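Local coordinates for uncharacterized protein (Enterococcus faecalis, PDB 3PM7) that is of unknown function but, as a homodimer with a PC4-like fold, may bind single-stranded nucleic acid as related transcriptional coactivators do, at residues 13-18 with 22-27; 40-45 with 49-54. All blocks are in the same frame, centred on the assembly; numbering follows the deposited sequence.

Interaction 1: 13-18 with 22-27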
# COMPACT_ATOMS: atom_id res chain seq x y z
N VAL A 13 2.96 -5.49 -10.84
CA VAL A 13 2.05 -4.49 -11.37
C VAL A 13 2.64 -3.07 -11.47
O VAL A 13 2.33 -2.33 -12.40
CB VAL A 13 0.77 -4.43 -10.51
CG1 VAL A 13 -0.17 -3.42 -11.10
CG2 VAL A 13 0.11 -5.80 -10.47
N ALA A 14 3.46 -2.67 -10.50
CA ALA A 14 4.04 -1.32 -10.50
C ALA A 14 5.29 -1.24 -9.64
O ALA A 14 5.36 -1.89 -8.58
CB ALA A 14 3.01 -0.29 -10.02
N VAL A 15 6.26 -0.45 -10.09
CA VAL A 15 7.42 -0.12 -9.28
C VAL A 15 7.26 1.34 -8.92
O VAL A 15 7.28 2.20 -9.81
CB VAL A 15 8.75 -0.31 -10.06
CG1 VAL A 15 9.93 0.17 -9.23
CG2 VAL A 15 8.93 -1.77 -10.47
N LEU A 16 7.10 1.62 -7.63
CA LEU A 16 6.78 2.98 -7.14
C LEU A 16 8.03 3.82 -6.85
O LEU A 16 7.99 5.04 -6.93
CB LEU A 16 5.92 2.90 -5.86
CG LEU A 16 4.65 2.05 -5.94
CD1 LEU A 16 3.80 2.24 -4.68
CD2 LEU A 16 3.86 2.42 -7.20
N SER A 17 9.12 3.16 -6.47
CA SER A 17 10.35 3.89 -6.16
C SER A 17 11.50 2.91 -6.13
O SER A 17 11.31 1.70 -6.16
CB SER A 17 10.23 4.60 -4.81
OG SER A 17 10.30 3.68 -3.72
N GLU A 18 12.72 3.44 -6.08
CA GLU A 18 13.89 2.58 -5.91
C GLU A 18 14.93 3.35 -5.11
O GLU A 18 15.14 4.52 -5.36
CB GLU A 18 14.45 2.17 -7.27
CG GLU A 18 15.70 1.32 -7.18
CD GLU A 18 16.21 0.86 -8.55
OE1 GLU A 18 16.14 1.66 -9.50
OE2 GLU A 18 16.68 -0.28 -8.66
N GLY A 22 19.05 -0.37 -4.33
CA GLY A 22 18.32 -1.18 -5.30
C GLY A 22 17.02 -1.77 -4.79
O GLY A 22 16.34 -2.48 -5.52
N TRP A 23 16.64 -1.47 -3.56
CA TRP A 23 15.36 -1.96 -3.07
C TRP A 23 14.27 -1.13 -3.73
O TRP A 23 14.47 0.06 -3.99
CB TRP A 23 15.26 -1.83 -1.55
CG TRP A 23 16.02 -2.89 -0.79
CD1 TRP A 23 17.36 -3.13 -0.82
CD2 TRP A 23 15.47 -3.84 0.14
NE1 TRP A 23 17.68 -4.16 0.01
CE2 TRP A 23 16.54 -4.62 0.62
CE3 TRP A 23 14.18 -4.11 0.61
CZ2 TRP A 23 16.36 -5.66 1.55
CZ3 TRP A 23 14.00 -5.14 1.53
CH2 TRP A 23 15.09 -5.90 1.99
N ARG A 24 13.12 -1.73 -3.99
CA ARG A 24 12.02 -1.02 -4.64
C ARG A 24 10.73 -1.18 -3.86
O ARG A 24 10.45 -2.26 -3.35
CB ARG A 24 11.79 -1.60 -6.05
CG ARG A 24 12.96 -1.48 -7.02
CD ARG A 24 13.07 -2.76 -7.83
NE ARG A 24 12.68 -2.61 -9.22
CZ ARG A 24 12.02 -3.53 -9.92
NH1 ARG A 24 11.63 -4.67 -9.36
NH2 ARG A 24 11.72 -3.29 -11.19
N LYS A 25 9.93 -0.12 -3.80
CA LYS A 25 8.57 -0.25 -3.28
C LYS A 25 7.68 -0.64 -4.43
O LYS A 25 7.70 0.02 -5.48
CB LYS A 25 8.10 1.06 -2.63
CG LYS A 25 6.90 0.84 -1.71
CD LYS A 25 6.57 2.07 -0.84
CE LYS A 25 7.57 2.31 0.28
NZ LYS A 25 7.43 3.72 0.84
N GLU A 26 6.93 -1.73 -4.28
CA GLU A 26 6.27 -2.34 -5.43
C GLU A 26 4.81 -2.64 -5.17
O GLU A 26 4.46 -3.05 -4.08
CB GLU A 26 6.95 -3.68 -5.79
CG GLU A 26 8.33 -3.57 -6.43
CD GLU A 26 8.98 -4.93 -6.67
OE1 GLU A 26 8.26 -5.97 -6.73
OE2 GLU A 26 10.23 -4.97 -6.79
N LEU A 27 3.96 -2.48 -6.17
CA LEU A 27 2.63 -3.08 -6.12
C LEU A 27 2.71 -4.38 -6.92
O LEU A 27 2.96 -4.35 -8.13
CB LEU A 27 1.59 -2.17 -6.77
CG LEU A 27 0.18 -2.78 -6.75
CD1 LEU A 27 -0.34 -2.77 -5.30
CD2 LEU A 27 -0.77 -2.00 -7.64
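Val15 lays its CG2 methyl over one face of the Arg24 guanidinium, 3.3 Å from NH2 and toward the rim of the group. CG1 of Val15, anti to the backbone N (chi1 175°), lies beside CB and NE of the same arginine. Bends at chi2 and chi3 bring Arg24 NH1 back along its own strand to Glu26 OE2, at 2.9 Å, in a salt bridge whose hydrogen bond is weak and bent. OE1 of Glu26 is held by Asn28.

The two segments are the antiparallel strands of a beta hairpin, the first two strands of the PC4-like sheet. Two classic bulges interrupt the pairing. At the first, Leu27 O accepts from both Val13 N and Ala14 N, each at 2.9 Å. At the second, Leu16 and Ser17 share Lys25 as their partner. Leu16 N gives a short bond to Lys25 O (2.7 Å), while the bond from Lys25 N to Ser17 O is long (3.3 Å) and bent, a loose pairing.

On the face away from Arg24, Ser17 OG comes within 3.6 Å of Lys25 CB. Ser17 OG is hydrogen-bonded to Glu61 of the second subunit. Lys25 NZ forms a salt bridge with the same residue and a hydrogen bond to Thr56 O of that subunit. Leu27 CB meets Ala14 CB at 4.0 Å here. From the bulge, Val13 CG1 lies side by side with Leu27 CD2.

Interaction 2: 40-45 with 49-54; sequences DLREWA and EKMGKG
A short antiparallel pairing with a beta bulge joins 40-45, on the third strand of the PC4-like sheet, to 49-54. The pairs Arg42-Gly54 and Trp44-Met51 are both non-hydrogen-bonded, and the register shifts by one residue between them. The chain turns a corner at Lys53 and goes on into strand 54-57, the next strand of the sheet.

Arg42 makes the main side-chain link. Its NH1 gives a hydrogen bond to Gly52 O (3.2 Å), close to the guanidinium plane. Its NE and NH2 grip Asp40 side-on, one to each carboxylate oxygen. Both oxygens use their syn lone pairs, and both bonds lie in the guanidinium plane. The three bonds together fix the rotation of the group. Asp40 OD2 also bonds to Thr56, which ties the salt bridge to the next strand. Gly54 CA sits over one face of the guanidinium, toward its rim.

Trp44 and Met51, a selenomethionine, lie side by side and point the same way. Met51 CB makes a CH-pi contact, 3.8 Å from the centroid of the six-membered ring and over its face. Its SE is an oblique Met-aromatic partner of the ring. With chi1 at 83°, Met51 CG stands between the backbone N and the carbonyl carbon. The chain then runs across Arg42, with SE 3.8 Å from CD. Phe5 and His48 each meet Trp44 edge-to-face.

Two backbone bonds hold the segments together: Gly52 N to Glu43 O (2.7 Å) and Ala45 N to Lys50 O (2.9 Å).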
# COMPACT_ATOMS: atom_id res chain seq x y z
N ASP A 40 -0.39 -6.43 -3.07
CA ASP A 40 0.59 -6.35 -2.00
C ASP A 40 1.50 -5.16 -2.30
O ASP A 40 2.03 -5.03 -3.41
CB ASP A 40 1.40 -7.66 -1.93
CG ASP A 40 2.36 -7.71 -0.74
OD1 ASP A 40 3.58 -7.50 -0.91
OD2 ASP A 40 1.89 -7.96 0.37
N LEU A 41 1.65 -4.28 -1.32
CA LEU A 41 2.41 -3.04 -1.50
C LEU A 41 3.53 -3.05 -0.48
O LEU A 41 3.28 -3.03 0.72
CB LEU A 41 1.50 -1.85 -1.25
CG LEU A 41 1.97 -0.46 -1.70
CD1 LEU A 41 2.22 -0.47 -3.18
CD2 LEU A 41 0.93 0.59 -1.34
N ARG A 42 4.78 -3.11 -0.93
CA ARG A 42 5.84 -3.48 -0.02
C ARG A 42 7.21 -3.19 -0.64
O ARG A 42 7.33 -3.12 -1.86
CB ARG A 42 5.67 -4.98 0.25
CG ARG A 42 6.78 -5.72 0.94
CD ARG A 42 6.43 -7.23 1.02
NE ARG A 42 5.01 -7.43 1.33
CZ ARG A 42 4.50 -7.44 2.57
NH1 ARG A 42 5.29 -7.28 3.63
NH2 ARG A 42 3.19 -7.62 2.74
N GLU A 43 8.23 -3.06 0.19
CA GLU A 43 9.60 -2.88 -0.28
C GLU A 43 10.25 -4.25 -0.55
O GLU A 43 10.08 -5.18 0.24
CB GLU A 43 10.41 -2.12 0.78
CG GLU A 43 11.68 -1.42 0.24
CD GLU A 43 11.39 -0.12 -0.48
OE1 GLU A 43 10.32 0.47 -0.24
OE2 GLU A 43 12.24 0.32 -1.30
N TRP A 44 10.96 -4.38 -1.67
CA TRP A 44 11.60 -5.63 -2.06
C TRP A 44 13.06 -5.42 -2.44
O TRP A 44 13.38 -4.45 -3.14
CB TRP A 44 10.90 -6.20 -3.28
CG TRP A 44 9.55 -6.76 -3.01
CD1 TRP A 44 8.36 -6.11 -3.10
CD2 TRP A 44 9.25 -8.12 -2.63
NE1 TRP A 44 7.32 -6.97 -2.79
CE2 TRP A 44 7.85 -8.21 -2.49
CE3 TRP A 44 10.03 -9.25 -2.38
CZ2 TRP A 44 7.22 -9.38 -2.12
CZ3 TRP A 44 9.39 -10.44 -2.01
CH2 TRP A 44 8.00 -10.49 -1.90
N ALA A 45 13.93 -6.33 -2.02
CA ALA A 45 15.33 -6.29 -2.42
C ALA A 45 15.44 -6.42 -3.93
O ALA A 45 14.49 -6.83 -4.59
CB ALA A 45 16.12 -7.39 -1.71
N GLU A 49 14.93 -11.04 -3.48
CA GLU A 49 15.55 -12.09 -2.67
C GLU A 49 15.07 -12.01 -1.23
O GLU A 49 15.29 -12.91 -0.43
CB GLU A 49 17.08 -11.95 -2.72
CG GLU A 49 17.60 -10.71 -2.01
CD GLU A 49 19.06 -10.41 -2.33
OE1 GLU A 49 19.47 -9.22 -2.26
OE2 GLU A 49 19.81 -11.37 -2.66
N LYS A 50 14.42 -10.90 -0.89
CA LYS A 50 14.02 -10.63 0.48
C LYS A 50 13.01 -9.52 0.46
O LYS A 50 13.09 -8.61 -0.38
CB LYS A 50 15.25 -10.24 1.30
CG LYS A 50 14.97 -9.90 2.75
CD LYS A 50 16.27 -9.69 3.52
CE LYS A 50 16.01 -9.27 4.95
NZ LYS A 50 15.07 -8.10 5.02
N MSE A 51 12.06 -9.57 1.39
CA MSE A 51 11.00 -8.57 1.45
C MSE A 51 11.14 -7.68 2.68
O MSE A 51 11.75 -8.05 3.67
CB MSE A 51 9.62 -9.25 1.43
CG MSE A 51 9.14 -9.74 2.79
SE MSE A 51 7.30 -10.43 2.82
CE MSE A 51 7.62 -12.21 2.12
N GLY A 52 10.57 -6.49 2.60
CA GLY A 52 10.59 -5.59 3.73
C GLY A 52 9.16 -5.39 4.17
O GLY A 52 8.28 -6.18 3.82
N LYS A 53 8.93 -4.31 4.90
CA LYS A 53 7.64 -4.01 5.49
C LYS A 53 6.66 -3.52 4.45
O LYS A 53 7.03 -2.80 3.52
CB LYS A 53 7.79 -2.95 6.59
CG LYS A 53 8.42 -1.65 6.12
CD LYS A 53 8.39 -0.58 7.21
CE LYS A 53 9.25 -0.96 8.40
NZ LYS A 53 10.71 -0.93 8.09
N GLY A 54 5.40 -3.91 4.59
CA GLY A 54 4.39 -3.45 3.66
C GLY A 54 3.02 -3.88 4.10
O GLY A 54 2.82 -4.17 5.26

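The centres of interactions 1 and 2 lie about 9 Å apart, and they follow in series along the chain. Interaction 1 pairs strands 9-18 and 24-30. Interaction 2 joins strand 38-44 to the segment leading into strand 54-57. Strands 24-30 and 38-44 are neighbours in the four-stranded antiparallel sheet, so the two contacts meet across them. Probable backbone hydrogen bonds run from Trp44 N to Arg24 O and from Glu26 N to Arg42 O, both at 2.8 Å. Glu43 packs on Lys25 at the same seam. Both contacts touch the second subunit, so the sheet they build also contributes to the dimer interface.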